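Local structure of phosphoribosylaminoimidazole carboxylase (Bombyx mori, 4JA0) at residues K72-K77 with F176-K181; I195-G198 with S204-L207; V270-S275 with L311-Q316; Q315-T320 with L324-V329. The protein probably catalyses two steps of purine biosynthesis, the carboxylation of aminoimidazole ribonucleotide and the joining of its product to aspartate that gives SAICAR. All coordinates share one frame; numbering follows the deposited sequence.

Interaction 1: residues K72-K77 with F176-K181; sequences KSAGIK and FEILEK
Ala-74 and Ile-178 mark the closest passage of the two backbones, with 8.3 Å between their CA atoms, where the C-terminal end of helix 57-74 lies beside the C-terminal part of helix 162-183. The first of these helices finishes in a Schellman motif: Gly-75 leaves helical geometry with a phi of 113°, a value that suits glycine because a CB here would press against the carbonyl oxygen of Ala-74. On either side of the glycine in sequence, Ala-74 and Ile-76 both start their side chains toward helix 162-183. Their common target is the end of Ile-178. Its CD1 lies 3.8 Å from Ala-74 CB and 4.2 Å from Ile-76 CG1, and the two isoleucines extend toward each other tip to tip. In Ile-178 the CG1 branch stands opposite the carbonyl carbon (chi1 -70°) and then runs on extended (chi2 172°), which carries the methyl group across to the other segment. All three residues are buried, and the contact is small and wholly apolar, packing a helix end and the loop after it against a second helix in the SAICAR synthetase part of the chain. Leu-71, one turn earlier on helix 57-74, also touches Ile-178, while Leu-179 packs on Val-67 of the same helix. Phe-176 and Leu-179 also rest on strand 188-200, and Glu-177 forms a salt bridge with Arg-403. Beyond the glycine, the Lys-77 side chain folds back, and its NZ donates to Gly-75 O at 3.2 Å, in the plane of that carbonyl.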
# COMPACT_ATOMS: atom_id res chain seq x y z
N LYS A 72 13.70 -46.81 5.32
CA LYS A 72 12.52 -46.81 4.48
C LYS A 72 11.49 -45.86 5.08
O LYS A 72 10.81 -45.10 4.38
CB LYS A 72 11.92 -48.21 4.40
CG LYS A 72 12.61 -49.14 3.42
CD LYS A 72 11.59 -49.92 2.59
CE LYS A 72 11.54 -51.39 2.99
NZ LYS A 72 10.53 -52.12 2.17
N SER A 73 11.44 -45.87 6.41
CA SER A 73 10.46 -45.09 7.13
C SER A 73 10.80 -43.60 7.05
O SER A 73 9.92 -42.74 7.22
CB SER A 73 10.38 -45.59 8.58
OG SER A 73 9.09 -45.41 9.16
N ALA A 74 12.06 -43.28 6.77
CA ALA A 74 12.45 -41.88 6.57
C ALA A 74 12.11 -41.44 5.16
O ALA A 74 11.94 -40.26 4.90
CB ALA A 74 13.94 -41.70 6.84
N GLY A 75 12.01 -42.41 4.25
CA GLY A 75 11.61 -42.13 2.88
C GLY A 75 12.74 -42.38 1.89
O GLY A 75 12.52 -42.26 0.69
N ILE A 76 13.91 -42.76 2.39
CA ILE A 76 15.04 -43.13 1.54
C ILE A 76 14.63 -44.35 0.71
O ILE A 76 13.95 -45.25 1.21
CB ILE A 76 16.29 -43.51 2.37
CG1 ILE A 76 16.72 -42.38 3.33
CG2 ILE A 76 17.44 -43.90 1.46
CD1 ILE A 76 17.57 -41.30 2.69
N LYS A 77 15.00 -44.37 -0.57
CA LYS A 77 14.65 -45.48 -1.46
C LYS A 77 15.67 -46.64 -1.43
O LYS A 77 16.87 -46.43 -1.70
CB LYS A 77 14.49 -44.96 -2.89
CG LYS A 77 13.38 -43.93 -3.08
CD LYS A 77 11.99 -44.48 -2.72
CE LYS A 77 10.89 -43.44 -2.99
NZ LYS A 77 10.68 -42.42 -1.92
N PHE A 176 23.85 -41.43 6.82
CA PHE A 176 24.71 -41.30 7.97
C PHE A 176 24.05 -40.40 9.04
O PHE A 176 24.01 -40.74 10.22
CB PHE A 176 26.05 -40.71 7.58
CG PHE A 176 26.96 -40.51 8.74
CD1 PHE A 176 27.81 -41.51 9.14
CD2 PHE A 176 26.89 -39.34 9.50
CE1 PHE A 176 28.63 -41.32 10.24
CE2 PHE A 176 27.69 -39.15 10.61
CZ PHE A 176 28.56 -40.14 10.98
N GLU A 177 23.51 -39.26 8.63
CA GLU A 177 22.94 -38.32 9.59
C GLU A 177 21.73 -38.91 10.34
O GLU A 177 21.60 -38.75 11.56
CB GLU A 177 22.56 -37.04 8.87
CG GLU A 177 23.75 -36.14 8.52
CD GLU A 177 23.35 -35.00 7.58
OE1 GLU A 177 22.30 -35.15 6.90
OE2 GLU A 177 24.07 -33.97 7.52
N ILE A 178 20.89 -39.63 9.61
CA ILE A 178 19.73 -40.31 10.18
C ILE A 178 20.11 -41.35 11.21
O ILE A 178 19.60 -41.34 12.33
CB ILE A 178 18.92 -41.01 9.08
CG1 ILE A 178 18.24 -39.98 8.19
CG2 ILE A 178 17.90 -41.99 9.68
CD1 ILE A 178 17.58 -40.57 7.00
N LEU A 179 21.03 -42.23 10.84
CA LEU A 179 21.50 -43.29 11.71
C LEU A 179 22.30 -42.72 12.87
O LEU A 179 22.28 -43.27 13.98
CB LEU A 179 22.35 -44.29 10.92
CG LEU A 179 21.58 -44.98 9.80
CD1 LEU A 179 22.52 -45.84 9.01
CD2 LEU A 179 20.45 -45.81 10.38
N GLU A 180 23.01 -41.62 12.61
CA GLU A 180 23.78 -40.95 13.64
C GLU A 180 22.81 -40.52 14.72
O GLU A 180 23.08 -40.67 15.92
CB GLU A 180 24.51 -39.72 13.06
CG GLU A 180 25.42 -39.03 14.07
CD GLU A 180 26.13 -37.76 13.58
OE1 GLU A 180 27.22 -37.46 14.14
OE2 GLU A 180 25.63 -37.07 12.65
N LYS A 181 21.66 -40.01 14.27
CA LYS A 181 20.62 -39.54 15.15
C LYS A 181 20.00 -40.71 15.93
O LYS A 181 19.90 -40.66 17.16
CB LYS A 181 19.56 -38.83 14.30
CG LYS A 181 18.92 -37.65 14.98
CD LYS A 181 19.98 -36.63 15.38
CE LYS A 181 20.38 -35.73 14.24
NZ LYS A 181 21.37 -34.72 14.73

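Interaction 2: residues I195-G198 with S204-L207; sequences IEFG and SIVL. With SO4 (sulfate ion), chain H.
Ile-195 and Leu-207 lie roughly perpendicular: Leu-207 CD1 fits against Ile-195, 3.7 Å from both CB and CD1. Leu-207 gets there because its CG stands opposite the backbone N (chi1 174°). Phe-197 is turned in much the same way against Ile-205, its CD2 3.7 Å from Ile-205 CG2, and its CE2 lies 4.2 Å from Leu-207 CB. These side chains dress an antiparallel beta hairpin formed by strands 188-200 and 205-207. Phe-197 and Leu-207 are a non-hydrogen-bonded pair, with their side chains on one face of the sheet, toward helix 162-183. Gly-198 and Val-206 form the next, hydrogen-bonded pair, closed by Gly-198 N to Val-206 O at 3.0 Å and Val-206 N to Gly-198 O at 2.8 Å. The Phe-197 ring also meets Trp-101 edge to face, so a serine in its place would probably leave Ile-205 CG2 and the tryptophan without their aromatic partner and open a gap beneath the helix. At the exposed end, Ile-205 N donates at 3.2 Å to O1 of a sulfate ion, probably from the crystallisation liquor. The chemistry is thus divided: paired amides fix the strand register, apolar side chains pack on the face that bears Phe-197 and Leu-207, and one backbone N-H bonds the sulfate.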
# COMPACT_ATOMS: atom_id res chain seq x y z
N ILE A 195 28.28 -47.62 2.58
CA ILE A 195 27.10 -48.17 1.95
C ILE A 195 27.42 -48.35 0.49
O ILE A 195 28.45 -47.87 0.03
CB ILE A 195 25.87 -47.26 2.11
CG1 ILE A 195 26.19 -45.86 1.58
CG2 ILE A 195 25.44 -47.17 3.54
CD1 ILE A 195 25.03 -44.89 1.69
N GLU A 196 26.53 -49.01 -0.24
CA GLU A 196 26.69 -49.22 -1.67
C GLU A 196 25.36 -49.02 -2.40
O GLU A 196 24.31 -49.29 -1.84
CB GLU A 196 27.27 -50.61 -1.94
CG GLU A 196 28.76 -50.74 -1.56
CD GLU A 196 29.28 -52.19 -1.61
OE1 GLU A 196 28.69 -53.03 -2.32
OE2 GLU A 196 30.29 -52.48 -0.92
N PHE A 197 25.40 -48.54 -3.64
CA PHE A 197 24.18 -48.28 -4.41
C PHE A 197 24.09 -49.17 -5.65
O PHE A 197 25.10 -49.71 -6.12
CB PHE A 197 24.14 -46.82 -4.90
CG PHE A 197 23.93 -45.80 -3.80
CD1 PHE A 197 25.01 -45.09 -3.27
CD2 PHE A 197 22.64 -45.49 -3.36
CE1 PHE A 197 24.80 -44.13 -2.28
CE2 PHE A 197 22.44 -44.54 -2.38
CZ PHE A 197 23.52 -43.86 -1.84
N GLY A 198 22.88 -49.32 -6.17
CA GLY A 198 22.66 -50.06 -7.41
C GLY A 198 21.61 -49.32 -8.22
O GLY A 198 20.95 -48.42 -7.70
N SER A 204 16.40 -46.21 -11.68
CA SER A 204 16.46 -45.48 -10.41
C SER A 204 17.57 -45.98 -9.47
O SER A 204 17.80 -47.18 -9.33
CB SER A 204 15.09 -45.49 -9.70
OG SER A 204 14.11 -44.76 -10.44
N ILE A 205 18.25 -45.05 -8.81
CA ILE A 205 19.33 -45.42 -7.91
C ILE A 205 18.82 -45.78 -6.51
O ILE A 205 18.21 -44.96 -5.83
CB ILE A 205 20.38 -44.30 -7.81
CG1 ILE A 205 21.01 -44.05 -9.18
CG2 ILE A 205 21.47 -44.67 -6.80
CD1 ILE A 205 22.11 -43.01 -9.15
N VAL A 206 19.07 -47.01 -6.09
CA VAL A 206 18.57 -47.45 -4.80
C VAL A 206 19.73 -47.79 -3.85
O VAL A 206 20.80 -48.22 -4.30
CB VAL A 206 17.59 -48.66 -4.95
CG1 VAL A 206 16.37 -48.28 -5.80
CG2 VAL A 206 18.28 -49.83 -5.56
N LEU A 207 19.53 -47.56 -2.56
CA LEU A 207 20.48 -47.99 -1.53
C LEU A 207 20.34 -49.50 -1.43
O LEU A 207 19.25 -49.99 -1.13
CB LEU A 207 20.17 -47.33 -0.20
CG LEU A 207 21.01 -47.82 0.97
CD1 LEU A 207 22.43 -47.34 0.83
CD2 LEU A 207 20.41 -47.33 2.27
S SO4 H . 16.43 -41.53 -7.81
O1 SO4 H . 17.25 -42.00 -8.92
O2 SO4 H . 15.17 -41.00 -8.34
O3 SO4 H . 16.14 -42.61 -6.84
O4 SO4 H . 17.17 -40.43 -7.18

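Interaction 3: residues V270-S275 with L311-Q316; sequences VVFMGS and LRIMQQ
Phe-272, Ile-313 and Met-314 make the whole contact between strand 267-273 and helix 307-317. The ring of Phe-272 reaches from the strand to the helix and meets two consecutive residues there. Its CZ lies 3.7 Å from Ile-313 CG2, with CE1 a little farther from the same methyl, and the two side chains run antiparallel alongside one another. Met-314 comes in at the ring's edge, in its plane, with CB 3.9 Å from Phe-272 CE2. Only the root of the methionine takes part: CG sits between the backbone N and the carbonyl carbon (chi1 84°), and a bend at the next bond leads the thioether away from the strand. Strand 267-273 belongs to the five-stranded parallel sheet of the AIR carboxylase part, and helix 307-317 packs on one face of it. Leu-336 and Leu-340 of helix 336-343 also touch the phenylalanine, and Leu-340 touches Met-314 as well, which places the ring where two helices meet the sheet. Were Phe-272 replaced by an alanine, Ile-313 CG2 and Met-314 CB would probably lose the surface they rest on, opening a gap between strand and helix. With carbon meeting carbon throughout, the contact depends on shape and burial, and the directional bonding of the strand is left to its neighbours in the sheet.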
# COMPACT_ATOMS: atom_id res chain seq x y z
N VAL A 270 -2.46 -29.47 16.65
CA VAL A 270 -3.87 -29.11 16.61
C VAL A 270 -4.07 -27.86 15.75
O VAL A 270 -3.43 -26.83 15.99
CB VAL A 270 -4.44 -28.87 18.02
CG1 VAL A 270 -5.93 -28.67 17.96
CG2 VAL A 270 -4.11 -30.04 18.92
N VAL A 271 -4.93 -27.96 14.74
CA VAL A 271 -5.26 -26.80 13.93
C VAL A 271 -6.62 -26.24 14.35
O VAL A 271 -7.64 -26.90 14.18
CB VAL A 271 -5.30 -27.15 12.44
CG1 VAL A 271 -5.45 -25.89 11.62
CG2 VAL A 271 -4.03 -27.87 12.04
N PHE A 272 -6.65 -25.02 14.89
CA PHE A 272 -7.93 -24.37 15.19
C PHE A 272 -8.32 -23.49 14.02
O PHE A 272 -7.56 -22.58 13.66
CB PHE A 272 -7.83 -23.47 16.42
CG PHE A 272 -7.78 -24.19 17.73
CD1 PHE A 272 -8.08 -25.54 17.81
CD2 PHE A 272 -7.46 -23.51 18.89
CE1 PHE A 272 -8.04 -26.20 19.04
CE2 PHE A 272 -7.40 -24.16 20.11
CZ PHE A 272 -7.69 -25.50 20.18
N MET A 273 -9.48 -23.73 13.41
CA MET A 273 -10.00 -22.80 12.42
C MET A 273 -11.18 -22.03 13.03
O MET A 273 -12.02 -22.62 13.72
CB MET A 273 -10.41 -23.52 11.14
CG MET A 273 -11.43 -24.56 11.41
SD MET A 273 -11.48 -25.94 10.28
CE MET A 273 -12.41 -25.19 8.98
N GLY A 274 -11.23 -20.72 12.78
CA GLY A 274 -12.28 -19.87 13.33
C GLY A 274 -13.65 -20.05 12.70
O GLY A 274 -14.67 -19.67 13.27
N SER A 275 -13.66 -20.64 11.51
CA SER A 275 -14.90 -20.92 10.77
C SER A 275 -14.77 -22.21 9.96
O SER A 275 -13.69 -22.51 9.46
CB SER A 275 -15.22 -19.78 9.81
OG SER A 275 -16.08 -20.23 8.78
N LEU A 311 -10.70 -21.28 24.85
CA LEU A 311 -9.74 -21.57 25.91
C LEU A 311 -9.97 -22.95 26.54
O LEU A 311 -9.01 -23.64 26.88
CB LEU A 311 -9.79 -20.49 26.99
CG LEU A 311 -9.36 -19.09 26.53
CD1 LEU A 311 -9.29 -18.11 27.70
CD2 LEU A 311 -8.03 -19.14 25.78
N ARG A 312 -11.23 -23.34 26.69
CA ARG A 312 -11.53 -24.64 27.30
C ARG A 312 -11.02 -25.78 26.40
O ARG A 312 -10.48 -26.76 26.89
CB ARG A 312 -13.03 -24.78 27.59
N ILE A 313 -11.14 -25.62 25.09
CA ILE A 313 -10.67 -26.65 24.17
C ILE A 313 -9.16 -26.73 24.20
O ILE A 313 -8.59 -27.82 24.25
CB ILE A 313 -11.16 -26.39 22.73
CG1 ILE A 313 -12.69 -26.46 22.68
CG2 ILE A 313 -10.53 -27.37 21.76
CD1 ILE A 313 -13.25 -26.42 21.28
N MET A 314 -8.50 -25.58 24.23
CA MET A 314 -7.05 -25.61 24.24
C MET A 314 -6.50 -26.10 25.57
O MET A 314 -5.41 -26.69 25.63
CB MET A 314 -6.47 -24.24 23.88
CG MET A 314 -6.38 -23.32 25.06
SD MET A 314 -4.72 -22.73 25.36
CE MET A 314 -4.85 -22.38 27.10
N GLN A 315 -7.26 -25.91 26.64
CA GLN A 315 -6.83 -26.40 27.94
C GLN A 315 -6.92 -27.93 27.96
O GLN A 315 -6.09 -28.60 28.58
CB GLN A 315 -7.66 -25.76 29.07
CG GLN A 315 -7.18 -24.36 29.44
CD GLN A 315 -8.21 -23.52 30.21
OE1 GLN A 315 -9.40 -23.81 30.24
NE2 GLN A 315 -7.72 -22.46 30.85
N GLN A 316 -7.85 -28.48 27.20
CA GLN A 316 -8.00 -29.92 27.15
C GLN A 316 -6.81 -30.56 26.47
O GLN A 316 -6.35 -31.61 26.90
CB GLN A 316 -9.30 -30.30 26.45
CG GLN A 316 -10.54 -29.94 27.27
CD GLN A 316 -11.80 -30.05 26.45
OE1 GLN A 316 -11.76 -30.18 25.22
NE2 GLN A 316 -12.95 -30.01 27.12

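Interaction 4: residues Q315-T320 with L324-V329; sequences QQYEDT and LVFIAV
A beta-alpha-beta crossover ends here: helix 307-317, which links strands 296-300 and 323-329 of the parallel sheet, unwinds, and the chain turns back to enter strand 323-329. Tyr-317, toward the end of the helix, and Leu-324, near the start of the strand, pack against each other across this return. Leu-324 CG stands opposite its own backbone N (chi1 -177°), and its CD2 methyl fits under the helix end, 4.2 Å from Tyr-317 CB and 3.4 Å from Tyr-317 O. The same methyl lies 4.4 Å from Glu-318 CG, at the margin of the contact. Two residues along the strand, Phe-326 presents the edge of its ring to Tyr-317 CB, which lies near the ring plane and 4.0 Å from CZ. The tyrosine therefore contributes mainly its CB to this packing. Its ring leads away toward strand 267-273, and its OH is hydrogen-bonded to Arg-299 and Asp-297. Past the helix, Asp-319 centres an inverse gamma turn and forms a salt bridge with Arg-123 of a second subunit, while Glu-318 pairs with Arg-403 of that same subunit. The contact has two sides: the side chains facing the strand pack through carbon, with the Tyr-317 carbonyl beside the leucine methyl, whereas the carboxylates of Glu-318 and Asp-319 serve the subunit interface, so the turn closing the crossover is also a charged docking surface between two copies of the enzyme.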
# COMPACT_ATOMS: atom_id res chain seq x y z
N GLN A 315 -7.26 -25.91 26.64
CA GLN A 315 -6.83 -26.40 27.94
C GLN A 315 -6.92 -27.93 27.96
O GLN A 315 -6.09 -28.60 28.58
CB GLN A 315 -7.66 -25.76 29.07
CG GLN A 315 -7.18 -24.36 29.44
CD GLN A 315 -8.21 -23.52 30.21
OE1 GLN A 315 -9.40 -23.81 30.24
NE2 GLN A 315 -7.72 -22.46 30.85
N GLN A 316 -7.85 -28.48 27.20
CA GLN A 316 -8.00 -29.92 27.15
C GLN A 316 -6.81 -30.56 26.47
O GLN A 316 -6.35 -31.61 26.90
CB GLN A 316 -9.30 -30.30 26.45
CG GLN A 316 -10.54 -29.94 27.27
CD GLN A 316 -11.80 -30.05 26.45
OE1 GLN A 316 -11.76 -30.18 25.22
NE2 GLN A 316 -12.95 -30.01 27.12
N TYR A 317 -6.27 -29.88 25.46
CA TYR A 317 -5.08 -30.36 24.76
C TYR A 317 -3.84 -30.21 25.65
O TYR A 317 -2.88 -30.97 25.53
CB TYR A 317 -4.91 -29.63 23.42
CG TYR A 317 -5.81 -30.17 22.34
CD1 TYR A 317 -5.59 -31.43 21.81
CD2 TYR A 317 -6.89 -29.45 21.87
CE1 TYR A 317 -6.41 -31.96 20.84
CE2 TYR A 317 -7.73 -29.96 20.91
CZ TYR A 317 -7.48 -31.22 20.39
OH TYR A 317 -8.29 -31.77 19.42
N GLU A 318 -3.90 -29.24 26.56
CA GLU A 318 -2.82 -28.97 27.49
C GLU A 318 -2.68 -30.02 28.61
O GLU A 318 -1.70 -29.99 29.38
CB GLU A 318 -2.99 -27.57 28.09
CG GLU A 318 -2.51 -26.45 27.18
CD GLU A 318 -2.42 -25.12 27.90
OE1 GLU A 318 -1.56 -24.28 27.54
OE2 GLU A 318 -3.21 -24.91 28.85
N ASP A 319 -3.64 -30.93 28.69
CA ASP A 319 -3.56 -32.10 29.55
C ASP A 319 -2.82 -33.22 28.83
O ASP A 319 -3.43 -34.21 28.40
CB ASP A 319 -4.97 -32.57 29.92
CG ASP A 319 -4.99 -33.76 30.88
OD1 ASP A 319 -3.99 -34.01 31.60
OD2 ASP A 319 -6.04 -34.45 30.90
N THR A 320 -1.50 -33.07 28.72
CA THR A 320 -0.68 -34.06 28.04
C THR A 320 0.69 -34.09 28.67
O THR A 320 1.04 -33.20 29.43
CB THR A 320 -0.52 -33.69 26.53
OG1 THR A 320 0.20 -34.73 25.84
CG2 THR A 320 0.21 -32.34 26.36
N LEU A 324 3.24 -30.57 21.85
CA LEU A 324 2.01 -29.96 21.41
C LEU A 324 2.28 -28.73 20.58
O LEU A 324 2.97 -27.81 21.03
CB LEU A 324 1.16 -29.63 22.64
CG LEU A 324 -0.22 -29.03 22.44
CD1 LEU A 324 -1.05 -29.98 21.61
CD2 LEU A 324 -0.85 -28.79 23.80
N VAL A 325 1.73 -28.70 19.38
CA VAL A 325 1.80 -27.52 18.51
C VAL A 325 0.42 -27.11 18.04
O VAL A 325 -0.32 -27.95 17.52
CB VAL A 325 2.68 -27.78 17.30
CG1 VAL A 325 2.58 -26.62 16.35
CG2 VAL A 325 4.10 -27.98 17.72
N PHE A 326 0.08 -25.84 18.22
CA PHE A 326 -1.18 -25.27 17.71
C PHE A 326 -1.00 -24.49 16.42
O PHE A 326 -0.12 -23.63 16.32
CB PHE A 326 -1.81 -24.35 18.73
CG PHE A 326 -2.23 -25.02 19.97
CD1 PHE A 326 -3.19 -26.03 19.93
CD2 PHE A 326 -1.70 -24.64 21.19
CE1 PHE A 326 -3.59 -26.67 21.10
CE2 PHE A 326 -2.11 -25.26 22.37
CZ PHE A 326 -3.05 -26.28 22.32
N ILE A 327 -1.85 -24.77 15.44
CA ILE A 327 -1.90 -23.98 14.22
C ILE A 327 -3.20 -23.21 14.17
O ILE A 327 -4.28 -23.80 14.29
CB ILE A 327 -1.72 -24.86 12.96
CG1 ILE A 327 -0.30 -25.44 12.95
CG2 ILE A 327 -2.03 -24.05 11.68
CD1 ILE A 327 -0.07 -26.48 11.89
N ALA A 328 -3.08 -21.88 14.03
CA ALA A 328 -4.25 -20.99 14.00
C ALA A 328 -4.60 -20.52 12.61
O ALA A 328 -3.84 -19.76 11.98
CB ALA A 328 -4.05 -19.80 14.93
N VAL A 329 -5.79 -20.94 12.16
CA VAL A 329 -6.32 -20.58 10.85
C VAL A 329 -7.56 -19.68 10.96
O VAL A 329 -8.66 -20.16 11.24
CB VAL A 329 -6.66 -21.84 10.03
CG1 VAL A 329 -7.22 -21.46 8.67
CG2 VAL A 329 -5.44 -22.71 9.88

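How the interactions relate
Interactions 1 and 2 come first along the chain, in series; interaction 4 begins on the stretch where interaction 3 ends. The first two lie in the SAICAR synthetase part, their centres 14 Å apart, and meet where Lys-77 O probably accepts a hydrogen bond from Leu-207 N; helix 162-183 leads directly into strand 188-200. Interactions 3 and 4, in the AIR carboxylase part with centres 7 Å apart, share helix 307-317 and use neighbouring strands of one parallel sheet. Between the groups the nearest atoms are about 18 Å or more apart, consistent with two catalytic parts within one chain; between subunits, however, Lys-181 of interaction 1 meets Thr-320 of interaction 4 in another copy.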